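Local coordinates for protein putative NADH-flavin reductase (Lactobacillus casei ATCC 334, PDB 3H2S) that binds NADPH in a Rossmann-type fold and probably acts as an NAD(P)H-dependent oxidoreductase, perhaps a flavin reductase, at residues W74-T87 and P130-F144. Residues are numbered along the deposited sequence; the frame is centred on the assembly and turned at random.
Sequences WGSGRGYLHLDFAT and PWYDGALYQYYEYQF. With NDP (NADPH dihydro-nicotinamide-adenine-dinucleotide phosphate), chain C.
Gln138 lies against the imidazole of His82, its CG over one face and 3.4 Å from His82 CG. Its amide stacks on the ring, the planes 21° apart. A bend at chi2 (-141°) turns this amide to the nicotinamide ribose of NADPH. Gln138 OE1 accepts from NDP O2D at 2.7 Å, and NE2 donates to NDP O3D. His82 NE2 adds a weak bond to O2D. Behind them, Glu141 OE1 accepts from Gln138 NE2 at 3.0 Å, on its syn side.

Nearer the helix starts, Asp133 OD2 accepts from Gly79 N at 2.8 Å, from above the carboxylate plane. Two waters tie the same carboxylate to Gly77. A CB on Gly79 would clash with Asp133. Tyr137 lays its ring face under Tyr80 CA, 3.6 Å from the ring centroid, with Leu83 CD2 at its edge. With an alanine here, the face under Tyr80 CA and one wall of the Leu83 site would probably be lost, opening a gap. Segments 80-87 and 132-144 pack side by side in the Rossmann-type fold, inclined at 27° in the same direction, with Ala86 and Glu141 on Phe102 of strand 99-103. Gln138 carries the main grip on both ribose hydroxyls; His82 adds a flat face, and Glu141 limits the amide's turning.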
# COMPACT_ATOMS: atom_id res chain seq x y z
N TRP A 74 8.81 -13.34 14.10
CA TRP A 74 9.47 -14.21 13.13
C TRP A 74 8.74 -15.55 13.00
O TRP A 74 8.08 -15.99 13.94
CB TRP A 74 10.91 -14.46 13.55
CG TRP A 74 11.85 -13.26 13.41
CD1 TRP A 74 11.52 -11.98 13.07
CD2 TRP A 74 13.26 -13.26 13.66
NE1 TRP A 74 12.65 -11.19 13.06
CE2 TRP A 74 13.71 -11.93 13.50
CE3 TRP A 74 14.18 -14.24 14.05
CZ2 TRP A 74 15.07 -11.59 13.59
CZ3 TRP A 74 15.51 -13.89 14.21
CH2 TRP A 74 15.94 -12.58 13.99
N GLY A 75 8.78 -16.14 11.81
CA GLY A 75 8.18 -17.45 11.56
C GLY A 75 6.66 -17.49 11.62
O GLY A 75 6.07 -18.57 11.67
N SER A 76 6.02 -16.33 11.59
CA SER A 76 4.56 -16.29 11.65
C SER A 76 3.97 -16.43 10.26
O SER A 76 2.80 -16.79 10.12
CB SER A 76 4.10 -14.98 12.29
OG SER A 76 4.50 -13.87 11.50
N GLY A 77 4.72 -15.99 9.26
CA GLY A 77 4.23 -15.93 7.89
C GLY A 77 3.47 -14.64 7.60
O GLY A 77 2.90 -14.46 6.52
N ARG A 78 3.41 -13.77 8.61
CA ARG A 78 2.56 -12.58 8.54
C ARG A 78 3.39 -11.31 8.39
O ARG A 78 2.91 -10.20 8.69
CB ARG A 78 1.67 -12.48 9.79
CG ARG A 78 0.54 -13.53 9.85
CD ARG A 78 -0.26 -13.38 11.14
NE ARG A 78 -1.29 -14.39 11.29
CZ ARG A 78 -1.79 -14.81 12.45
NH1 ARG A 78 -1.32 -14.31 13.60
NH2 ARG A 78 -2.74 -15.74 12.48
N GLY A 79 4.55 -11.45 7.76
CA GLY A 79 5.42 -10.32 7.44
C GLY A 79 4.73 -9.26 6.60
O GLY A 79 5.06 -8.07 6.69
N TYR A 80 3.69 -9.66 5.87
CA TYR A 80 2.94 -8.70 5.06
C TYR A 80 2.32 -7.57 5.90
O TYR A 80 2.01 -6.50 5.38
CB TYR A 80 1.86 -9.40 4.23
CG TYR A 80 0.87 -10.19 5.06
CD1 TYR A 80 -0.18 -9.56 5.70
CD2 TYR A 80 0.92 -11.58 5.09
CE1 TYR A 80 -1.12 -10.28 6.44
CE2 TYR A 80 0.04 -12.31 5.88
CZ TYR A 80 -0.98 -11.66 6.54
OH TYR A 80 -1.87 -12.40 7.28
N LEU A 81 2.07 -7.84 7.18
CA LEU A 81 1.50 -6.80 8.04
C LEU A 81 2.35 -5.54 8.16
O LEU A 81 1.81 -4.44 8.33
CB LEU A 81 1.17 -7.35 9.42
CG LEU A 81 0.02 -8.35 9.53
CD1 LEU A 81 -0.11 -8.86 10.96
CD2 LEU A 81 -1.29 -7.71 9.07
N HIS A 82 3.67 -5.69 8.10
CA HIS A 82 4.54 -4.52 8.06
C HIS A 82 4.09 -3.57 6.96
O HIS A 82 4.02 -2.34 7.15
CB HIS A 82 5.99 -4.93 7.82
CG HIS A 82 6.69 -5.41 9.05
ND1 HIS A 82 7.12 -6.71 9.20
CD2 HIS A 82 7.04 -4.76 10.18
CE1 HIS A 82 7.79 -6.81 10.33
NE2 HIS A 82 7.74 -5.65 10.96
N LEU A 83 3.84 -4.13 5.78
CA LEU A 83 3.35 -3.37 4.65
C LEU A 83 1.90 -2.86 4.83
O LEU A 83 1.64 -1.67 4.69
CB LEU A 83 3.49 -4.18 3.37
CG LEU A 83 3.08 -3.52 2.05
CD1 LEU A 83 3.85 -2.19 1.81
CD2 LEU A 83 3.30 -4.49 0.90
N ASP A 84 0.99 -3.77 5.17
CA ASP A 84 -0.43 -3.43 5.31
C ASP A 84 -0.70 -2.35 6.36
O ASP A 84 -1.52 -1.47 6.14
CB ASP A 84 -1.26 -4.69 5.62
CG ASP A 84 -1.41 -5.61 4.41
OD1 ASP A 84 -1.12 -5.20 3.26
OD2 ASP A 84 -1.80 -6.78 4.62
N PHE A 85 -0.05 -2.44 7.52
CA PHE A 85 -0.25 -1.39 8.53
C PHE A 85 0.15 -0.02 7.94
O PHE A 85 -0.49 0.99 8.22
CB PHE A 85 0.60 -1.65 9.77
CG PHE A 85 0.25 -2.92 10.51
CD1 PHE A 85 -1.07 -3.23 10.81
CD2 PHE A 85 1.26 -3.66 11.11
CE1 PHE A 85 -1.38 -4.29 11.65
CE2 PHE A 85 0.94 -4.73 11.95
CZ PHE A 85 -0.38 -5.06 12.18
N ALA A 86 1.29 0.02 7.25
CA ALA A 86 1.79 1.28 6.71
C ALA A 86 0.89 1.85 5.62
O ALA A 86 0.64 3.06 5.58
CB ALA A 86 3.23 1.13 6.20
N THR A 87 0.49 1.00 4.66
CA THR A 87 -0.38 1.47 3.58
C THR A 87 -1.69 1.99 4.17
O THR A 87 -2.25 2.96 3.67
CB THR A 87 -0.69 0.36 2.54
OG1 THR A 87 -1.44 -0.70 3.17
CG2 THR A 87 0.61 -0.22 1.92
N PRO A 130 13.72 -17.49 9.28
CA PRO A 130 12.47 -17.01 9.88
C PRO A 130 12.33 -15.47 9.84
O PRO A 130 11.23 -14.94 9.99
CB PRO A 130 12.54 -17.52 11.33
CG PRO A 130 13.54 -18.64 11.29
CD PRO A 130 14.55 -18.23 10.26
N TRP A 131 13.46 -14.77 9.72
CA TRP A 131 13.47 -13.31 9.78
C TRP A 131 13.21 -12.69 8.41
O TRP A 131 12.97 -11.48 8.32
CB TRP A 131 14.79 -12.79 10.34
CG TRP A 131 16.01 -13.33 9.64
CD1 TRP A 131 16.81 -14.35 10.07
CD2 TRP A 131 16.57 -12.88 8.40
NE1 TRP A 131 17.86 -14.54 9.19
CE2 TRP A 131 17.73 -13.65 8.16
CE3 TRP A 131 16.24 -11.86 7.50
CZ2 TRP A 131 18.54 -13.45 7.04
CZ3 TRP A 131 17.05 -11.66 6.39
CH2 TRP A 131 18.17 -12.46 6.16
N TYR A 132 13.34 -13.48 7.36
CA TYR A 132 13.34 -12.94 6.01
C TYR A 132 11.99 -12.33 5.64
O TYR A 132 11.92 -11.27 5.04
CB TYR A 132 13.73 -14.01 4.99
CG TYR A 132 13.91 -13.45 3.61
CD1 TYR A 132 15.03 -12.68 3.29
CD2 TYR A 132 12.91 -13.57 2.66
CE1 TYR A 132 15.17 -12.11 2.03
CE2 TYR A 132 13.03 -12.99 1.42
CZ TYR A 132 14.17 -12.28 1.10
OH TYR A 132 14.26 -11.70 -0.15
N ASP A 133 10.92 -13.07 5.88
CA ASP A 133 9.57 -12.60 5.54
C ASP A 133 9.34 -11.15 6.01
O ASP A 133 8.96 -10.27 5.23
CB ASP A 133 8.54 -13.57 6.14
CG ASP A 133 7.11 -13.12 5.95
OD1 ASP A 133 6.73 -12.63 4.85
OD2 ASP A 133 6.31 -13.43 6.85
N GLY A 134 9.59 -10.89 7.29
CA GLY A 134 9.47 -9.53 7.81
C GLY A 134 10.43 -8.53 7.19
O GLY A 134 10.03 -7.41 6.89
N ALA A 135 11.69 -8.93 7.01
CA ALA A 135 12.69 -8.06 6.39
C ALA A 135 12.29 -7.64 4.96
O ALA A 135 12.38 -6.47 4.58
CB ALA A 135 14.08 -8.74 6.38
N LEU A 136 11.82 -8.61 4.17
CA LEU A 136 11.34 -8.32 2.82
C LEU A 136 10.22 -7.29 2.85
O LEU A 136 10.24 -6.28 2.14
CB LEU A 136 10.87 -9.61 2.15
CG LEU A 136 10.27 -9.46 0.75
CD1 LEU A 136 11.32 -8.92 -0.23
CD2 LEU A 136 9.68 -10.79 0.29
N TYR A 137 9.21 -7.53 3.66
CA TYR A 137 8.05 -6.64 3.65
C TYR A 137 8.33 -5.26 4.24
O TYR A 137 7.71 -4.28 3.83
CB TYR A 137 6.84 -7.30 4.30
CG TYR A 137 6.10 -8.18 3.33
CD1 TYR A 137 6.16 -9.58 3.42
CD2 TYR A 137 5.29 -7.62 2.36
CE1 TYR A 137 5.43 -10.38 2.55
CE2 TYR A 137 4.54 -8.41 1.50
CZ TYR A 137 4.61 -9.78 1.60
OH TYR A 137 3.84 -10.54 0.76
N GLN A 138 9.32 -5.16 5.13
CA GLN A 138 9.77 -3.84 5.59
C GLN A 138 10.58 -3.10 4.55
O GLN A 138 10.57 -1.86 4.50
CB GLN A 138 10.55 -3.94 6.90
CG GLN A 138 9.67 -4.19 8.07
CD GLN A 138 10.12 -3.43 9.30
OE1 GLN A 138 11.04 -3.86 9.99
NE2 GLN A 138 9.42 -2.34 9.61
N TYR A 139 11.33 -3.85 3.73
CA TYR A 139 11.96 -3.26 2.57
C TYR A 139 10.88 -2.69 1.63
O TYR A 139 10.97 -1.55 1.20
CB TYR A 139 12.80 -4.32 1.85
CG TYR A 139 13.33 -3.86 0.51
CD1 TYR A 139 14.22 -2.80 0.43
CD2 TYR A 139 12.85 -4.41 -0.67
CE1 TYR A 139 14.67 -2.34 -0.81
CE2 TYR A 139 13.34 -4.00 -1.90
CZ TYR A 139 14.26 -2.98 -1.97
OH TYR A 139 14.71 -2.54 -3.19
N TYR A 140 9.85 -3.48 1.35
CA TYR A 140 8.70 -3.00 0.57
C TYR A 140 7.99 -1.81 1.23
O TYR A 140 7.56 -0.88 0.55
CB TYR A 140 7.71 -4.13 0.32
CG TYR A 140 8.22 -5.24 -0.60
CD1 TYR A 140 9.14 -4.99 -1.61
CD2 TYR A 140 7.69 -6.52 -0.51
CE1 TYR A 140 9.55 -5.99 -2.49
CE2 TYR A 140 8.09 -7.54 -1.36
CZ TYR A 140 9.02 -7.26 -2.36
OH TYR A 140 9.41 -8.27 -3.21
N GLU A 141 7.83 -1.85 2.56
CA GLU A 141 7.23 -0.74 3.30
C GLU A 141 8.02 0.56 3.06
O GLU A 141 7.44 1.60 2.76
CB GLU A 141 7.19 -1.06 4.80
CG GLU A 141 6.73 0.09 5.68
CD GLU A 141 6.85 -0.21 7.17
OE1 GLU A 141 7.49 -1.23 7.55
OE2 GLU A 141 6.36 0.62 7.96
N TYR A 142 9.34 0.44 3.09
CA TYR A 142 10.22 1.57 2.79
C TYR A 142 10.04 2.07 1.35
O TYR A 142 10.00 3.27 1.10
CB TYR A 142 11.67 1.13 3.01
CG TYR A 142 12.69 2.03 2.38
CD1 TYR A 142 13.59 1.54 1.45
CD2 TYR A 142 12.81 3.35 2.78
CE1 TYR A 142 14.57 2.34 0.91
CE2 TYR A 142 13.82 4.16 2.27
CZ TYR A 142 14.70 3.64 1.34
OH TYR A 142 15.69 4.43 0.80
N GLN A 143 9.91 1.15 0.40
CA GLN A 143 9.71 1.54 -0.98
C GLN A 143 8.33 2.15 -1.18
O GLN A 143 8.16 3.09 -1.97
CB GLN A 143 9.88 0.34 -1.91
CG GLN A 143 11.31 -0.20 -1.98
CD GLN A 143 11.45 -1.24 -3.06
OE1 GLN A 143 12.30 -1.12 -3.94
NE2 GLN A 143 10.51 -2.18 -3.09
N PHE A 144 7.33 1.59 -0.50
CA PHE A 144 5.96 2.12 -0.57
C PHE A 144 5.90 3.57 -0.08
O PHE A 144 5.24 4.41 -0.68
CB PHE A 144 5.00 1.28 0.26
CG PHE A 144 3.69 1.97 0.52
CD1 PHE A 144 2.72 2.04 -0.46
CD2 PHE A 144 3.44 2.58 1.75
CE1 PHE A 144 1.53 2.74 -0.26
CE2 PHE A 144 2.23 3.22 1.99
CZ PHE A 144 1.29 3.33 0.98
PA NDP C . 7.44 -5.64 19.46
O1A NDP C . 7.56 -7.12 19.00
O2A NDP C . 7.88 -5.29 20.84
O5B NDP C . 5.76 -5.57 19.29
C5B NDP C . 5.42 -4.41 18.48
C4B NDP C . 3.89 -4.07 18.65
O4B NDP C . 3.17 -4.76 17.64
C3B NDP C . 3.28 -4.59 20.00
O3B NDP C . 2.68 -3.48 20.59
C2B NDP C . 2.21 -5.64 19.50
O2B NDP C . 1.08 -5.79 20.28
C1B NDP C . 1.88 -5.01 18.11
N9A NDP C . 1.29 -6.02 17.21
C8A NDP C . 1.99 -7.15 16.71
N7A NDP C . 1.25 -7.89 15.89
C5A NDP C . 0.01 -7.21 15.82
C6A NDP C . -1.14 -7.51 15.08
N6A NDP C . -1.16 -8.65 14.34
N1A NDP C . -2.31 -6.83 15.38
C2A NDP C . -2.17 -5.70 16.14
N3A NDP C . -1.06 -5.19 16.74
C4A NDP C . 0.02 -6.03 16.62
O3 NDP C . 8.43 -5.00 18.41
PN NDP C . 9.75 -4.06 18.38
O1N NDP C . 9.51 -2.85 19.31
O2N NDP C . 10.84 -4.97 18.86
O5D NDP C . 10.01 -3.45 16.89
C5D NDP C . 9.48 -2.19 16.47
C4D NDP C . 9.97 -1.94 15.03
O4D NDP C . 11.37 -2.15 15.07
C3D NDP C . 9.39 -2.84 13.91
O3D NDP C . 9.28 -2.12 12.73
C2D NDP C . 10.48 -3.97 13.84
O2D NDP C . 10.55 -4.54 12.56
C1D NDP C . 11.74 -3.06 14.06
N1N NDP C . 12.93 -3.86 14.33
C2N NDP C . 13.98 -3.83 13.31
C3N NDP C . 15.10 -4.86 13.52
C7N NDP C . 16.34 -4.42 12.76
O7N NDP C . 16.23 -3.94 11.64
N7N NDP C . 17.58 -4.73 13.29
C4N NDP C . 15.38 -5.37 14.91
C5N NDP C . 14.15 -5.60 15.75
C6N NDP C . 12.93 -4.75 15.48
P2B NDP C . 1.13 -6.68 21.65
O1X NDP C . 1.97 -5.90 22.72
O2X NDP C . -0.34 -6.66 22.23
O3X NDP C . 1.67 -8.05 21.42
O HOH W 1 4.08 -12.60 4.73
O HOH W 2 7.27 -14.83 9.04